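Local coordinates for alanine racemase (Corynebacterium glutamicum, PDB 2DY3), which belongs to the alanine racemase family of pyridoxal-phosphate proteins, pairing a TIM-barrel N-terminal domain with a beta-rich C-terminal domain, at residues 76-84 with 96-105; 153-161 with 173-184. All coordinates share one frame; numbering follows the deposited sequence.

Contact 1: residues 76-84 with 96-105; sequences EVLCWIWTP and IDLAVISPAH. With PLP (pyridoxal-5'-phosphate), chain F.
Strands 76-81 and 97-100 run parallel, their segment axes 4.9 Å apart and inclined by 36°, with Leu-78 beside Asp-97 and Cys-79 beside Leu-98. Three backbone bonds join them: Asp-97 N to Val-77 O, Cys-79 N to Asp-97 O, and Ala-99 N to Cys-79 O. One water links Val-77 N to Asp-97 OD2 (2.8 Å from the latter). The carboxylates of Glu-76 and Asp-97 come close, but both form salt bridges to Arg-118, which probably offsets their like charge. With helix 88-92 between them, the strands make a beta-alpha-beta unit of the TIM-barrel domain. On the Leu-78 face, Leu-78 CD1 rests on Asp-97 CB, and Trp-80 CB meets Ala-99 CB at 3.8 Å. The Trp-80 indole then leads away from strand 97-100 to PLP, whose C2A sits 3.5 Å above the indole plane. On the Cys-79 face, Cys-79 SG touches Leu-98 CD2, and the same methyl makes a CH-pi contact with the five-membered ring of Trp-82. The opposite face of that indole receives the edge of His-105 in a T-shaped stack, planes at 88° and centroids 4.4 Å apart. Trp-82 CG lies between its backbone N and carbonyl carbon (chi1 58°), which turns the indole back over strand 97-100, where NE1 gives Ala-99 O a weak hydrogen bond of 3.1 Å. Beyond it, Pro-84 CD lies over a face of the His-105 imidazole, 3.9 Å from the ring centroid.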
# COMPACT_ATOMS: atom_id res chain seq x y z
N GLU B 76 3.08 -4.58 -28.34
CA GLU B 76 3.85 -5.70 -27.84
C GLU B 76 3.91 -5.57 -26.31
O GLU B 76 4.12 -4.47 -25.79
CB GLU B 76 5.26 -5.61 -28.43
CG GLU B 76 6.23 -6.69 -28.03
CD GLU B 76 7.60 -6.46 -28.63
OE1 GLU B 76 7.67 -6.18 -29.85
OE2 GLU B 76 8.61 -6.56 -27.90
N VAL B 77 3.70 -6.67 -25.60
CA VAL B 77 3.74 -6.66 -24.14
C VAL B 77 4.67 -7.75 -23.60
O VAL B 77 4.58 -8.91 -24.00
CB VAL B 77 2.32 -6.89 -23.53
CG1 VAL B 77 2.42 -7.04 -22.00
CG2 VAL B 77 1.41 -5.71 -23.88
N LEU B 78 5.58 -7.37 -22.70
CA LEU B 78 6.54 -8.31 -22.11
C LEU B 78 6.30 -8.47 -20.61
O LEU B 78 6.10 -7.50 -19.89
CB LEU B 78 7.97 -7.83 -22.35
CG LEU B 78 9.10 -8.67 -21.75
CD1 LEU B 78 9.10 -10.10 -22.30
CD2 LEU B 78 10.43 -8.00 -22.07
N CYS B 79 6.34 -9.71 -20.15
CA CYS B 79 6.13 -10.06 -18.74
C CYS B 79 7.36 -10.85 -18.27
O CYS B 79 7.80 -11.79 -18.93
CB CYS B 79 4.83 -10.88 -18.66
SG CYS B 79 4.67 -12.09 -17.37
N TRP B 80 7.94 -10.47 -17.13
CA TRP B 80 9.14 -11.19 -16.68
C TRP B 80 9.13 -11.89 -15.32
O TRP B 80 10.15 -12.43 -14.90
CB TRP B 80 10.37 -10.27 -16.79
CG TRP B 80 10.19 -8.92 -16.17
CD1 TRP B 80 10.22 -8.62 -14.84
CD2 TRP B 80 9.89 -7.70 -16.86
NE1 TRP B 80 9.95 -7.28 -14.66
CE2 TRP B 80 9.75 -6.70 -15.88
CE3 TRP B 80 9.73 -7.36 -18.21
CZ2 TRP B 80 9.46 -5.38 -16.21
CZ3 TRP B 80 9.44 -6.05 -18.53
CH2 TRP B 80 9.30 -5.07 -17.54
N ILE B 81 7.99 -11.88 -14.62
CA ILE B 81 7.92 -12.56 -13.33
C ILE B 81 6.72 -13.49 -13.30
O ILE B 81 5.58 -13.07 -13.07
CB ILE B 81 7.81 -11.56 -12.14
CG1 ILE B 81 9.07 -10.70 -12.06
CG2 ILE B 81 7.68 -12.33 -10.84
CD1 ILE B 81 9.08 -9.73 -10.89
N TRP B 82 6.98 -14.77 -13.55
CA TRP B 82 5.96 -15.81 -13.57
C TRP B 82 6.66 -17.13 -13.32
O TRP B 82 7.89 -17.20 -13.36
CB TRP B 82 5.27 -15.87 -14.93
CG TRP B 82 6.21 -16.13 -16.09
CD1 TRP B 82 7.03 -15.22 -16.70
CD2 TRP B 82 6.41 -17.37 -16.78
NE1 TRP B 82 7.72 -15.82 -17.72
CE2 TRP B 82 7.36 -17.14 -17.80
CE3 TRP B 82 5.87 -18.66 -16.64
CZ2 TRP B 82 7.79 -18.15 -18.67
CZ3 TRP B 82 6.30 -19.66 -17.51
CH2 TRP B 82 7.26 -19.39 -18.51
N THR B 83 5.89 -18.18 -13.05
CA THR B 83 6.45 -19.51 -12.84
C THR B 83 5.63 -20.48 -13.66
O THR B 83 4.47 -20.23 -13.95
CB THR B 83 6.39 -19.94 -11.35
OG1 THR B 83 5.02 -20.02 -10.93
CG2 THR B 83 7.16 -18.95 -10.47
N PRO B 84 6.23 -21.61 -14.04
CA PRO B 84 5.57 -22.64 -14.84
C PRO B 84 4.35 -23.22 -14.15
O PRO B 84 3.53 -23.89 -14.78
CB PRO B 84 6.66 -23.68 -15.04
CG PRO B 84 7.92 -22.85 -15.02
CD PRO B 84 7.66 -21.93 -13.86
N ILE B 96 0.90 -12.36 -25.20
CA ILE B 96 1.79 -11.75 -24.23
C ILE B 96 3.14 -12.44 -24.32
O ILE B 96 3.23 -13.67 -24.25
CB ILE B 96 1.23 -11.91 -22.79
CG1 ILE B 96 -0.05 -11.08 -22.63
CG2 ILE B 96 2.29 -11.47 -21.77
CD1 ILE B 96 -0.82 -11.35 -21.36
N ASP B 97 4.20 -11.66 -24.51
CA ASP B 97 5.54 -12.23 -24.58
C ASP B 97 5.97 -12.63 -23.18
O ASP B 97 5.72 -11.91 -22.21
CB ASP B 97 6.54 -11.21 -25.14
CG ASP B 97 6.30 -10.87 -26.60
OD1 ASP B 97 7.22 -10.33 -27.23
OD2 ASP B 97 5.19 -11.13 -27.11
N LEU B 98 6.62 -13.79 -23.06
CA LEU B 98 7.08 -14.27 -21.77
C LEU B 98 8.60 -14.33 -21.75
O LEU B 98 9.22 -14.77 -22.72
CB LEU B 98 6.54 -15.67 -21.50
CG LEU B 98 5.03 -15.84 -21.33
CD1 LEU B 98 4.69 -17.31 -21.17
CD2 LEU B 98 4.56 -15.04 -20.11
N ALA B 99 9.19 -13.88 -20.65
CA ALA B 99 10.63 -13.92 -20.51
C ALA B 99 11.06 -15.32 -20.06
O ALA B 99 10.39 -15.94 -19.24
CB ALA B 99 11.09 -12.89 -19.48
N VAL B 100 12.17 -15.80 -20.60
CA VAL B 100 12.71 -17.09 -20.18
C VAL B 100 13.68 -16.70 -19.07
O VAL B 100 14.73 -16.13 -19.34
CB VAL B 100 13.49 -17.78 -21.33
CG1 VAL B 100 13.91 -19.18 -20.90
CG2 VAL B 100 12.64 -17.84 -22.58
N ILE B 101 13.33 -16.99 -17.82
CA ILE B 101 14.18 -16.61 -16.70
C ILE B 101 14.98 -17.74 -16.05
O ILE B 101 15.84 -17.49 -15.20
CB ILE B 101 13.37 -15.86 -15.60
CG1 ILE B 101 12.50 -16.84 -14.83
CG2 ILE B 101 12.49 -14.79 -16.24
CD1 ILE B 101 11.78 -16.20 -13.65
N SER B 102 14.70 -18.97 -16.44
CA SER B 102 15.42 -20.13 -15.92
C SER B 102 15.18 -21.29 -16.87
O SER B 102 14.24 -21.27 -17.67
CB SER B 102 14.92 -20.53 -14.53
OG SER B 102 13.77 -21.35 -14.62
N PRO B 103 16.04 -22.32 -16.81
CA PRO B 103 15.91 -23.50 -17.68
C PRO B 103 14.52 -24.13 -17.56
O PRO B 103 13.96 -24.61 -18.55
CB PRO B 103 17.02 -24.42 -17.18
CG PRO B 103 18.09 -23.43 -16.75
CD PRO B 103 17.28 -22.38 -16.02
N ALA B 104 13.98 -24.15 -16.35
CA ALA B 104 12.66 -24.75 -16.13
C ALA B 104 11.59 -24.00 -16.93
O ALA B 104 10.66 -24.61 -17.44
CB ALA B 104 12.31 -24.73 -14.64
N HIS B 105 11.74 -22.68 -17.02
CA HIS B 105 10.79 -21.84 -17.76
C HIS B 105 10.89 -22.17 -19.24
O HIS B 105 9.89 -22.30 -19.94
CB HIS B 105 11.11 -20.37 -17.54
CG HIS B 105 10.72 -19.86 -16.18
ND1 HIS B 105 9.52 -19.24 -15.93
CD2 HIS B 105 11.38 -19.90 -15.00
CE1 HIS B 105 9.46 -18.90 -14.66
NE2 HIS B 105 10.58 -19.29 -14.07
N1 PLP F . 13.09 -3.30 -16.62
C2 PLP F . 12.80 -4.23 -15.62
C2A PLP F . 13.14 -5.69 -15.84
C3 PLP F . 12.19 -3.78 -14.42
O3 PLP F . 11.90 -4.68 -13.42
C4 PLP F . 11.88 -2.39 -14.26
C4A PLP F . 11.25 -1.84 -12.96
C5 PLP F . 12.22 -1.48 -15.32
C6 PLP F . 12.81 -1.95 -16.48
C5A PLP F . 11.96 -0.00 -15.23
O4P PLP F . 13.02 0.66 -14.56
P PLP F . 13.12 2.25 -14.26
O1P PLP F . 11.92 2.66 -13.55
O2P PLP F . 14.33 2.32 -13.44
O3P PLP F . 13.23 2.85 -15.61
O HOH W 1 3.30 -9.11 -27.24

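Contact 2: residues 153-161 with 173-184; sequences TGMFTHLAC and QIIAFRRALALA. With PLP (pyridoxal-5'-phosphate), chain F.
Thr-157 OG1, on a side chain that packs against Phe-177, is held from outside the two segments by Ser-125 OG and Ile-123 O; Gln-173 OE1 is hydrogen-bonded to the same Ser-125 hydroxyl. This links the first turn of 173-184 to the loop leaving strand 150-156, in the TIM-barrel domain, where the helix packs antiparallel to the strand before it, their segment axes 9.6 Å apart at 154°. Leu-159 CD1 lies against the Gln-173 amide, 3.6 Å from NE2. One turn on, Phe-177 reaches the strand with CG anti to its own N (chi1 -177°): its CZ comes within 3.4 Å of Met-155 O, which lies near the ring plane, while CD1 touches Thr-157 CB. Met-155 CG packs against Phe-177 CZ and CE1 as the two side chains run past one another head to tail. Its SD stands 4.4 Å from the Phe-177 centroid, 35° off the normal, an oblique Met-aromatic contact. A bend near its end carries the methyl onward along the helix, past Leu-181, with Phe-141 of helix 134-146 packing on both Met-155 and Ala-184. His-158, whose bond to CB leads away from the helix, reaches PLP instead: PLP C2 sits over one face of its imidazole, 3.5 Å from CE1. At the far end of the Met-155 side chain, CE meets Ala-184 CB at 3.5 Å.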
# COMPACT_ATOMS: atom_id res chain seq x y z
N THR B 153 12.32 -13.54 -29.69
CA THR B 153 12.35 -12.19 -30.24
C THR B 153 13.62 -11.42 -29.87
O THR B 153 13.93 -10.40 -30.49
CB THR B 153 11.15 -11.37 -29.75
OG1 THR B 153 11.16 -10.10 -30.41
CG2 THR B 153 11.22 -11.16 -28.24
N GLY B 154 14.33 -11.92 -28.86
CA GLY B 154 15.56 -11.28 -28.42
C GLY B 154 15.88 -11.64 -26.98
O GLY B 154 15.32 -12.58 -26.42
N MET B 155 16.82 -10.89 -26.39
CA MET B 155 17.20 -11.10 -25.00
C MET B 155 17.39 -9.75 -24.32
O MET B 155 17.55 -8.71 -24.98
CB MET B 155 18.48 -11.94 -24.87
CG MET B 155 19.68 -11.42 -25.65
SD MET B 155 21.20 -12.31 -25.17
CE MET B 155 20.86 -13.93 -25.81
N PHE B 156 17.35 -9.75 -23.00
CA PHE B 156 17.51 -8.52 -22.26
C PHE B 156 18.10 -8.82 -20.90
O PHE B 156 18.07 -9.96 -20.44
CB PHE B 156 16.14 -7.84 -22.07
CG PHE B 156 15.22 -8.59 -21.15
CD1 PHE B 156 14.66 -9.80 -21.53
CD2 PHE B 156 14.91 -8.09 -19.89
CE1 PHE B 156 13.82 -10.50 -20.68
CE2 PHE B 156 14.07 -8.78 -19.04
CZ PHE B 156 13.53 -9.99 -19.43
N THR B 157 18.68 -7.81 -20.28
CA THR B 157 19.23 -7.97 -18.96
C THR B 157 18.82 -6.70 -18.23
O THR B 157 18.50 -5.69 -18.85
CB THR B 157 20.77 -8.11 -18.98
OG1 THR B 157 21.20 -8.72 -17.76
CG2 THR B 157 21.44 -6.75 -19.13
N HIS B 158 18.79 -6.76 -16.92
CA HIS B 158 18.38 -5.60 -16.17
C HIS B 158 19.61 -5.02 -15.50
O HIS B 158 20.11 -5.58 -14.53
CB HIS B 158 17.33 -5.99 -15.14
CG HIS B 158 16.69 -4.82 -14.45
ND1 HIS B 158 16.26 -3.70 -15.12
CD2 HIS B 158 16.37 -4.63 -13.15
CE1 HIS B 158 15.71 -2.86 -14.26
NE2 HIS B 158 15.76 -3.40 -13.06
N LEU B 159 20.13 -3.94 -16.06
CA LEU B 159 21.28 -3.34 -15.42
C LEU B 159 20.79 -3.02 -14.03
O LEU B 159 20.10 -2.02 -13.87
CB LEU B 159 21.66 -2.01 -16.07
CG LEU B 159 22.45 -2.05 -17.35
CD1 LEU B 159 23.58 -3.01 -17.12
CD2 LEU B 159 21.59 -2.48 -18.52
N ALA B 160 21.10 -3.86 -13.04
CA ALA B 160 20.69 -3.55 -11.67
C ALA B 160 21.13 -2.10 -11.62
O ALA B 160 22.05 -1.75 -12.36
CB ALA B 160 21.51 -4.37 -10.66
N CYS B 161 20.54 -1.26 -10.79
CA CYS B 161 20.98 0.13 -10.79
C CYS B 161 22.29 0.47 -10.13
O CYS B 161 22.37 0.75 -8.93
CB CYS B 161 19.91 1.06 -10.27
SG CYS B 161 19.12 1.81 -11.69
N GLN B 173 28.41 -5.84 -16.92
CA GLN B 173 27.20 -6.56 -17.27
C GLN B 173 27.00 -6.62 -18.78
O GLN B 173 26.60 -7.65 -19.32
CB GLN B 173 25.97 -5.90 -16.63
CG GLN B 173 25.86 -6.06 -15.12
CD GLN B 173 24.48 -5.70 -14.61
OE1 GLN B 173 23.51 -6.44 -14.80
NE2 GLN B 173 24.37 -4.55 -13.95
N ILE B 174 27.28 -5.51 -19.46
CA ILE B 174 27.13 -5.45 -20.91
C ILE B 174 28.07 -6.43 -21.58
O ILE B 174 27.70 -7.08 -22.56
CB ILE B 174 27.41 -4.02 -21.45
CG1 ILE B 174 26.34 -3.06 -20.93
CG2 ILE B 174 27.36 -4.02 -22.99
CD1 ILE B 174 24.95 -3.45 -21.32
N ILE B 175 29.29 -6.54 -21.08
CA ILE B 175 30.25 -7.48 -21.66
C ILE B 175 29.67 -8.89 -21.60
O ILE B 175 29.66 -9.60 -22.60
CB ILE B 175 31.60 -7.46 -20.91
CG1 ILE B 175 32.34 -6.15 -21.19
CG2 ILE B 175 32.44 -8.64 -21.35
CD1 ILE B 175 33.66 -6.03 -20.47
N ALA B 176 29.18 -9.29 -20.43
CA ALA B 176 28.59 -10.62 -20.26
C ALA B 176 27.35 -10.80 -21.13
O ALA B 176 27.11 -11.87 -21.67
CB ALA B 176 28.25 -10.84 -18.79
N PHE B 177 26.55 -9.74 -21.25
CA PHE B 177 25.33 -9.79 -22.06
C PHE B 177 25.67 -10.03 -23.53
O PHE B 177 25.02 -10.82 -24.20
CB PHE B 177 24.55 -8.48 -21.90
CG PHE B 177 23.24 -8.45 -22.65
CD1 PHE B 177 22.19 -9.30 -22.29
CD2 PHE B 177 23.04 -7.55 -23.69
CE1 PHE B 177 20.97 -9.24 -22.96
CE2 PHE B 177 21.82 -7.49 -24.35
CZ PHE B 177 20.79 -8.34 -23.98
N ARG B 178 26.69 -9.33 -24.02
CA ARG B 178 27.10 -9.48 -25.42
C ARG B 178 27.68 -10.86 -25.68
O ARG B 178 27.62 -11.36 -26.80
CB ARG B 178 28.10 -8.39 -25.78
CG ARG B 178 27.46 -7.01 -25.84
CD ARG B 178 28.47 -5.90 -26.04
NE ARG B 178 27.78 -4.62 -26.17
CZ ARG B 178 28.39 -3.44 -26.22
NH1 ARG B 178 29.71 -3.37 -26.13
NH2 ARG B 178 27.67 -2.33 -26.35
N ARG B 179 28.23 -11.47 -24.64
CA ARG B 179 28.80 -12.80 -24.76
C ARG B 179 27.64 -13.77 -24.95
O ARG B 179 27.71 -14.71 -25.74
CB ARG B 179 29.58 -13.12 -23.48
CG ARG B 179 30.25 -14.47 -23.44
CD ARG B 179 31.39 -14.46 -22.43
NE ARG B 179 30.94 -14.15 -21.08
CZ ARG B 179 31.56 -13.30 -20.26
NH1 ARG B 179 32.65 -12.66 -20.66
NH2 ARG B 179 31.08 -13.07 -19.05
N ALA B 180 26.55 -13.52 -24.22
CA ALA B 180 25.36 -14.35 -24.30
C ALA B 180 24.68 -14.21 -25.67
O ALA B 180 24.29 -15.20 -26.28
CB ALA B 180 24.38 -13.97 -23.19
N LEU B 181 24.56 -12.97 -26.14
CA LEU B 181 23.92 -12.71 -27.43
C LEU B 181 24.67 -13.37 -28.58
O LEU B 181 24.06 -13.90 -29.51
CB LEU B 181 23.82 -11.19 -27.65
CG LEU B 181 23.09 -10.71 -28.91
CD1 LEU B 181 21.69 -11.29 -28.95
CD2 LEU B 181 23.03 -9.19 -28.90
N ALA B 182 26.00 -13.34 -28.53
CA ALA B 182 26.80 -13.95 -29.58
C ALA B 182 26.62 -15.47 -29.56
O ALA B 182 26.53 -16.11 -30.61
CB ALA B 182 28.28 -13.59 -29.39
N LEU B 183 26.56 -16.03 -28.36
CA LEU B 183 26.39 -17.47 -28.19
C LEU B 183 25.01 -17.88 -28.70
O LEU B 183 24.85 -18.95 -29.30
CB LEU B 183 26.52 -17.83 -26.71
CG LEU B 183 27.07 -19.20 -26.30
CD1 LEU B 183 26.65 -19.49 -24.87
CD2 LEU B 183 26.56 -20.29 -27.22
N ALA B 184 24.02 -17.04 -28.45
CA ALA B 184 22.65 -17.31 -28.88
C ALA B 184 22.53 -17.33 -30.40
O ALA B 184 21.90 -18.23 -30.97
CB ALA B 184 21.69 -16.27 -28.29
N1 PLP F . 13.09 -3.30 -16.62
C2 PLP F . 12.80 -4.23 -15.62
C2A PLP F . 13.14 -5.69 -15.84
C3 PLP F . 12.19 -3.78 -14.42
O3 PLP F . 11.90 -4.68 -13.42
C4 PLP F . 11.88 -2.39 -14.26
C4A PLP F . 11.25 -1.84 -12.96
C5 PLP F . 12.22 -1.48 -15.32
C6 PLP F . 12.81 -1.95 -16.48
C5A PLP F . 11.96 -0.00 -15.23
O4P PLP F . 13.02 0.66 -14.56
P PLP F . 13.12 2.25 -14.26
O1P PLP F . 11.92 2.66 -13.55
O2P PLP F . 14.33 2.32 -13.44
O3P PLP F . 13.23 2.85 -15.61

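Overall arrangement
Contact 1 comes first along the chain, contact 2 wholly after it, and their centres lie about 16 Å apart. Both belong to the parallel sheet of the TIM-barrel domain, in which strand 117-122 lies between strands 97-100 and 150-156. Contact 1 pairs neighbouring strands, whereas contact 2 seats helix 169-186 on the sheet. They touch directly, Ala-99 CB meeting Phe-156 CZ at 3.8 Å, with Trp-80 CB nearby. Each brings one ring to pyridoxal-5'-phosphate, Trp-80 and His-158, and each touches the second subunit, consistent with a PLP pocket near the dimer interface.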